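PDB 6OX6: Tas1 from Pseudomonas aeruginosa, which makes (p)ppApp by pyrophosphorylating adenosine nucleotides, as a type VI secreted toxin that drains ADP and ATP from competing bacteria. Local coordinates for residues Val266-Ala271 / Gly276-Ala281; Ala272-Arg277 / Ala323-Asn328. All coordinates share one frame; numbering follows the deposited sequence.

How the contacts relate
The segments of the two contacts interleave along the chain: 266-271 on helix 256-273, then 272-277 from the end of that helix, then 276-281, which shares G276 and R277 with it and forms the strand side of contact 1. The second half of contact 2, 323-328 on helix 319-328, arrives only after strand 308-313. The contacts lie about 8 Å apart between centres, on the same side of the chain's centre. L270 joins them, its CD1 3.7 Å from CD2 of L326. The C-terminal end of helix 256-273 therefore packs against both 277-280, the edge strand of the five-stranded mixed sheet, in contact 1 and helix 319-328 in contact 2.

Contact 1: Val266-Ala271 / Gly276-Ala281; sequences VADGLA and GRVAKA
The D268 carboxylate presents one face to K280, whose NZ stands above it 4.0 Å from CG. From that same side, but lower and near the OD2 end, comes V278, its CG2 3.6 Å from OD2. At 4.0 Å between D268 OD1 and K280 NZ the opposite charges are too far apart for a salt bridge and probably attract only at long range; the lysine chain runs extended and turns at its last torsion (chi4 44°), which carries the ammonium group back toward the helix. A water at 3.3 Å donates to D268 OD2 and accepts a weak bond from V278 N, linking the acid to the strand backbone. Deeper in, V278 directs CG1 at A267, 3.7 Å from its CB, and CG2 toward A271, where the modelled spacing is too tight to be trusted. An i+5→i backbone bond from G276 N to A271 O, 2.9 Å long and nearly straight (163°) although the donor stands above the carbonyl plane, closes the turn after the helix, with G275 at positive phi inside it. Strand 277-280 runs at 158° to the 266-271 part of the helix, the two axes 7.4 Å apart at closest approach. It pairs antiparallel with 308-313 through R277 with I313 and A279 with T311, while A267 and V278 both rest on I312.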
ATOM      1  N   VAL A 266       0.776  11.305  16.950  1.00 53.01           N
ATOM      2  CA  VAL A 266       2.072  11.523  16.308  1.00 51.46           C
ATOM      3  C   VAL A 266       1.894  12.156  14.929  1.00 50.20           C
ATOM      4  O   VAL A 266       2.682  13.018  14.518  1.00 46.97           O
ATOM      5  CB  VAL A 266       2.873  10.208  16.249  1.00 57.05           C
ATOM      6  CG1 VAL A 266       2.012   9.097  15.734  1.00 59.06           C
ATOM      7  CG2 VAL A 266       4.095  10.348  15.343  1.00 56.79           C
ATOM      8  N   ALA A 267       0.858  11.750  14.193  1.00 49.62           N
ATOM      9  CA  ALA A 267       0.611  12.374  12.899  1.00 50.26           C
ATOM     10  C   ALA A 267       0.434  13.887  13.037  1.00 51.15           C
ATOM     11  O   ALA A 267       1.072  14.665  12.310  1.00 50.71           O
ATOM     12  CB  ALA A 267      -0.608  11.736  12.225  1.00 50.77           C
ATOM     13  N   ASP A 268      -0.413  14.337  13.971  1.00 53.35           N
ATOM     14  CA  ASP A 268      -0.655  15.780  13.999  1.00 58.99           C
ATOM     15  C   ASP A 268       0.531  16.547  14.564  1.00 55.51           C
ATOM     16  O   ASP A 268       0.783  17.680  14.132  1.00 55.52           O
ATOM     17  CB  ASP A 268      -1.931  16.138  14.742  1.00 67.38           C
ATOM     18  CG  ASP A 268      -2.635  17.330  14.092  1.00 78.30           C
ATOM     19  OD1 ASP A 268      -3.477  17.972  14.756  1.00 84.50           O
ATOM     20  OD2 ASP A 268      -2.328  17.634  12.906  1.00 78.42           O
ATOM     21  N   GLY A 269       1.296  15.936  15.468  1.00 56.05           N
ATOM     22  CA  GLY A 269       2.593  16.475  15.819  1.00 55.87           C
ATOM     23  C   GLY A 269       3.419  16.755  14.582  1.00 53.30           C
ATOM     24  O   GLY A 269       3.739  17.911  14.283  1.00 54.71           O
ATOM     25  N   LEU A 270       3.743  15.703  13.827  1.00 51.60           N
ATOM     26  CA  LEU A 270       4.606  15.886  12.668  1.00 51.18           C
ATOM     27  C   LEU A 270       3.963  16.769  11.613  1.00 48.96           C
ATOM     28  O   LEU A 270       4.670  17.512  10.919  1.00 49.92           O
ATOM     29  CB  LEU A 270       4.973  14.546  12.060  1.00 52.75           C
ATOM     30  CG  LEU A 270       5.651  13.611  13.039  1.00 57.64           C
ATOM     31  CD1 LEU A 270       5.387  12.178  12.636  1.00 59.44           C
ATOM     32  CD2 LEU A 270       7.115  13.927  13.008  1.00 61.24           C
ATOM     33  N   ALA A 271       2.638  16.694  11.450  1.00 48.37           N
ATOM     34  CA  ALA A 271       2.006  17.536  10.437  1.00 53.50           C
ATOM     35  C   ALA A 271       2.124  19.006  10.808  1.00 55.44           C
ATOM     36  O   ALA A 271       2.565  19.831  10.000  1.00 55.36           O
ATOM     37  CB  ALA A 271       0.542  17.152  10.247  1.00 54.44           C
ATOM     38  N   GLY A 276       1.790  21.231   7.588  1.00 62.06           N
ATOM     39  CA  GLY A 276       0.869  20.401   6.844  1.00 60.87           C
ATOM     40  C   GLY A 276      -0.412  20.048   7.563  1.00 60.73           C
ATOM     41  O   GLY A 276      -0.788  20.684   8.550  1.00 62.69           O
ATOM     42  N   ARG A 277      -1.124  19.065   7.030  1.00 58.61           N
ATOM     43  CA  ARG A 277      -2.388  18.654   7.619  1.00 59.78           C
ATOM     44  C   ARG A 277      -2.466  17.146   7.772  1.00 52.70           C
ATOM     45  O   ARG A 277      -1.728  16.402   7.127  1.00 48.23           O
ATOM     46  CB  ARG A 277      -3.560  19.156   6.772  1.00 67.04           C
ATOM     47  CG  ARG A 277      -4.868  18.426   7.027  1.00 72.98           C
ATOM     48  CD  ARG A 277      -5.762  18.449   5.798  1.00 77.25           C
ATOM     49  NE  ARG A 277      -6.571  19.663   5.734  1.00 86.17           N
ATOM     50  CZ  ARG A 277      -7.865  19.683   5.431  1.00 93.37           C
ATOM     51  NH1 ARG A 277      -8.523  20.835   5.396  1.00 95.91           N
ATOM     52  NH2 ARG A 277      -8.503  18.552   5.162  1.00 95.03           N
ATOM     53  N   VAL A 278      -3.350  16.694   8.656  1.00 50.65           N
ATOM     54  CA  VAL A 278      -3.510  15.267   8.906  1.00 49.06           C
ATOM     55  C   VAL A 278      -4.967  15.026   8.536  1.00 52.34           C
ATOM     56  O   VAL A 278      -5.869  15.690   9.048  1.00 53.34           O
ATOM     57  CB  VAL A 278      -3.053  14.891  10.328  1.00 56.86           C
ATOM     58  CG1 VAL A 278      -3.445  13.457  10.648  1.00 53.89           C
ATOM     59  CG2 VAL A 278      -1.552  15.086  10.472  1.00 59.24           C
ATOM     60  N   ALA A 279      -5.190  14.071   7.640  1.00 51.42           N
ATOM     61  CA  ALA A 279      -6.521  13.567   7.342  1.00 49.15           C
ATOM     62  C   ALA A 279      -6.695  12.322   8.199  1.00 48.00           C
ATOM     63  O   ALA A 279      -6.148  11.257   7.892  1.00 46.10           O
ATOM     64  CB  ALA A 279      -6.698  13.279   5.851  1.00 47.96           C
ATOM     65  N   LYS A 280      -7.417  12.477   9.306  1.00 53.82           N
ATOM     66  CA  LYS A 280      -7.742  11.354  10.167  1.00 49.37           C
ATOM     67  C   LYS A 280      -8.937  10.610   9.596  1.00 49.54           C
ATOM     68  O   LYS A 280      -9.749  11.174   8.868  1.00 66.19           O
ATOM     69  CB  LYS A 280      -8.050  11.833  11.586  1.00 62.58           C
ATOM     70  CG  LYS A 280      -6.936  12.617  12.270  1.00 60.45           C
ATOM     71  CD  LYS A 280      -7.370  12.970  13.699  1.00 62.85           C
ATOM     72  CE  LYS A 280      -6.336  13.793  14.455  1.00 67.09           C
ATOM     73  NZ  LYS A 280      -5.793  14.875  13.593  1.00 69.99           N
ATOM     74  N   ALA A 281      -9.046   9.337   9.935  1.00 48.62           N
ATOM     75  CA  ALA A 281     -10.090   8.475   9.407  1.00 58.54           C
ATOM     76  C   ALA A 281     -10.607   7.608  10.543  1.00 56.43           C
ATOM     77  O   ALA A 281      -9.893   7.380  11.520  1.00 53.33           O
ATOM     78  CB  ALA A 281      -9.555   7.588   8.273  1.00 55.13           C
TER
HETATM   79  O   HOH W   1      -4.126  19.227  10.646  1.00 58.50           O

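Contact 2: Ala272-Arg277 / Ala323-Asn328; sequences AKHGGR and AAELAN
H274 meets the carboxylate of E325 edge-on: OE1 lies at the NE2 edge, near the ring plane and shifted toward CE1, while the two side chains approach from opposite directions. That edge position rules out a stack, and the ring and carboxylate planes, only 12° apart, are nearly coplanar. The N-H of H274 donates to E325 OE1, but the modelled NE2 to OE1 spacing of 2.4 Å is very short and the bond is bent. OE1 also crowds CE1 of the ring, so its exact place is doubtful. CG of H274 lies anti to its carbonyl carbon (chi1 -50°), which throws the ring across toward helix 319-328. E325 reaches back with a chain bent at chi2 (100°), away from the usual staggered values, and that bend swings the carboxylate toward the histidine. K273 adds a positive group, its NZ 4.3 Å from E325 OE1, too far for a salt bridge and subject to the same doubt, yet probably lending some long-range attraction. A carboxylate this close would probably favour the doubly protonated ring. Beneath this polar surface contact the packing becomes apolar: L270 touches both E325 and L326, L326 reaches strands 347-353 and 359-365, and H274 also leans on T321 and V322. The residue following helix 256-273 thus faces helix 319-328, beside that helix on the mixed sheet, through a histidine-glutamate contact whose bond geometry is uncertain. Such a mixed sheet packed with helices is consistent with the synthetase fold of RelA/SpoT-type alarmone enzymes.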
ATOM      1  N   ALA A 272       1.760  19.347  12.045  1.00 60.43           N
ATOM      2  CA  ALA A 272       1.858  20.731  12.491  1.00 61.12           C
ATOM      3  C   ALA A 272       3.300  21.221  12.605  1.00 59.80           C
ATOM      4  O   ALA A 272       3.512  22.432  12.670  1.00 62.06           O
ATOM      5  CB  ALA A 272       1.125  20.886  13.818  1.00 62.46           C
ATOM      6  N   LYS A 273       4.285  20.319  12.592  1.00 62.74           N
ATOM      7  CA  LYS A 273       5.696  20.706  12.607  1.00 64.48           C
ATOM      8  C   LYS A 273       6.146  21.315  11.280  1.00 63.94           C
ATOM      9  O   LYS A 273       6.919  22.282  11.268  1.00 62.42           O
ATOM     10  CB  LYS A 273       6.558  19.483  12.926  1.00 67.22           C
ATOM     11  CG  LYS A 273       7.149  19.451  14.320  1.00 74.19           C
ATOM     12  CD  LYS A 273       8.496  18.740  14.324  1.00 79.07           C
ATOM     13  CE  LYS A 273       9.557  19.572  13.593  1.00 83.84           C
ATOM     14  NZ  LYS A 273      10.895  18.915  13.466  1.00 85.22           N
ATOM     15  N   HIS A 274       5.708  20.748  10.148  1.00 63.20           N
ATOM     16  CA  HIS A 274       6.226  21.133   8.840  1.00 63.26           C
ATOM     17  C   HIS A 274       5.202  21.862   7.993  1.00 65.84           C
ATOM     18  O   HIS A 274       5.367  21.947   6.768  1.00 66.79           O
ATOM     19  CB  HIS A 274       6.725  19.913   8.077  1.00 62.11           C
ATOM     20  CG  HIS A 274       7.643  19.055   8.870  1.00 64.15           C
ATOM     21  ND1 HIS A 274       9.011  19.109   8.729  1.00 64.75           N
ATOM     22  CD2 HIS A 274       7.395  18.126   9.824  1.00 63.87           C
ATOM     23  CE1 HIS A 274       9.565  18.233   9.547  1.00 65.67           C
ATOM     24  NE2 HIS A 274       8.606  17.626  10.225  1.00 64.76           N
ATOM     25  N   GLY A 275       4.142  22.366   8.613  1.00 65.07           N
ATOM     26  CA  GLY A 275       3.192  23.193   7.902  1.00 67.08           C
ATOM     27  C   GLY A 275       2.152  22.424   7.128  1.00 65.39           C
ATOM     28  O   GLY A 275       1.663  22.918   6.110  1.00 68.31           O
ATOM     29  N   GLY A 276       1.790  21.231   7.588  1.00 62.06           N
ATOM     30  CA  GLY A 276       0.869  20.401   6.844  1.00 60.87           C
ATOM     31  C   GLY A 276      -0.412  20.048   7.563  1.00 60.73           C
ATOM     32  O   GLY A 276      -0.788  20.684   8.550  1.00 62.69           O
ATOM     33  N   ARG A 277      -1.124  19.065   7.030  1.00 58.61           N
ATOM     34  CA  ARG A 277      -2.388  18.654   7.619  1.00 59.78           C
ATOM     35  C   ARG A 277      -2.466  17.146   7.772  1.00 52.70           C
ATOM     36  O   ARG A 277      -1.728  16.402   7.127  1.00 48.23           O
ATOM     37  CB  ARG A 277      -3.560  19.156   6.772  1.00 67.04           C
ATOM     38  CG  ARG A 277      -4.868  18.426   7.027  1.00 72.98           C
ATOM     39  CD  ARG A 277      -5.762  18.449   5.798  1.00 77.25           C
ATOM     40  NE  ARG A 277      -6.571  19.663   5.734  1.00 86.17           N
ATOM     41  CZ  ARG A 277      -7.865  19.683   5.431  1.00 93.37           C
ATOM     42  NH1 ARG A 277      -8.523  20.835   5.396  1.00 95.91           N
ATOM     43  NH2 ARG A 277      -8.503  18.552   5.162  1.00 95.03           N
ATOM     44  N   ALA A 323       9.062  11.429   6.364  1.00 39.87           N
ATOM     45  CA  ALA A 323       9.431  10.016   6.282  1.00 38.50           C
ATOM     46  C   ALA A 323      10.508   9.656   7.304  1.00 32.12           C
ATOM     47  O   ALA A 323      10.393   8.655   8.027  1.00 31.48           O
ATOM     48  CB  ALA A 323       9.914   9.686   4.870  1.00 31.74           C
ATOM     49  N   ALA A 324      11.577  10.455   7.351  1.00 33.10           N
ATOM     50  CA  ALA A 324      12.669  10.214   8.299  1.00 36.68           C
ATOM     51  C   ALA A 324      12.179  10.287   9.740  1.00 38.77           C
ATOM     52  O   ALA A 324      12.665   9.557  10.614  1.00 35.98           O
ATOM     53  CB  ALA A 324      13.782  11.233   8.074  1.00 34.98           C
ATOM     54  N   GLU A 325      11.198  11.152   9.975  1.00 41.81           N
ATOM     55  CA  GLU A 325      10.623  11.327  11.303  1.00 46.37           C
ATOM     56  C   GLU A 325       9.921  10.058  11.777  1.00 40.78           C
ATOM     57  O   GLU A 325      10.096   9.636  12.920  1.00 39.77           O
ATOM     58  CB  GLU A 325       9.645  12.503  11.312  1.00 56.11           C
ATOM     59  CG  GLU A 325      10.119  13.697  12.126  1.00 68.48           C
ATOM     60  CD  GLU A 325      10.708  14.795  11.261  1.00 78.92           C
ATOM     61  OE1 GLU A 325       9.942  15.669  10.804  1.00 82.95           O
ATOM     62  OE2 GLU A 325      11.937  14.784  11.039  1.00 82.14           O
ATOM     63  N   LEU A 326       9.127   9.450  10.899  1.00 33.42           N
ATOM     64  CA  LEU A 326       8.411   8.234  11.256  1.00 32.89           C
ATOM     65  C   LEU A 326       9.390   7.085  11.467  1.00 32.22           C
ATOM     66  O   LEU A 326       9.180   6.216  12.327  1.00 31.55           O
ATOM     67  CB  LEU A 326       7.387   7.897  10.150  1.00 36.18           C
ATOM     68  CG  LEU A 326       6.280   8.935   9.872  1.00 38.91           C
ATOM     69  CD1 LEU A 326       5.578   8.679   8.533  1.00 32.12           C
ATOM     70  CD2 LEU A 326       5.257   8.903  10.963  1.00 33.32           C
ATOM     71  N   ALA A 327      10.451   7.054  10.659  1.00 32.98           N
ATOM     72  CA  ALA A 327      11.485   6.043  10.818  1.00 35.07           C
ATOM     73  C   ALA A 327      12.127   6.161  12.189  1.00 36.91           C
ATOM     74  O   ALA A 327      12.281   5.164  12.902  1.00 31.54           O
ATOM     75  CB  ALA A 327      12.532   6.181   9.714  1.00 31.13           C
ATOM     76  N   ASN A 328      12.463   7.391  12.596  1.00 39.11           N
ATOM     77  CA  ASN A 328      13.089   7.586  13.898  1.00 39.48           C
ATOM     78  C   ASN A 328      12.190   7.163  15.051  1.00 42.05           C
ATOM     79  O   ASN A 328      12.683   6.948  16.159  1.00 43.38           O
ATOM     80  CB  ASN A 328      13.515   9.042  14.054  1.00 40.37           C
ATOM     81  CG  ASN A 328      14.715   9.358  13.213  1.00 41.91           C
ATOM     82  OD1 ASN A 328      15.567   8.495  13.003  1.00 43.99           O
ATOM     83  ND2 ASN A 328      14.765  10.564  12.674  1.00 40.07           N
TER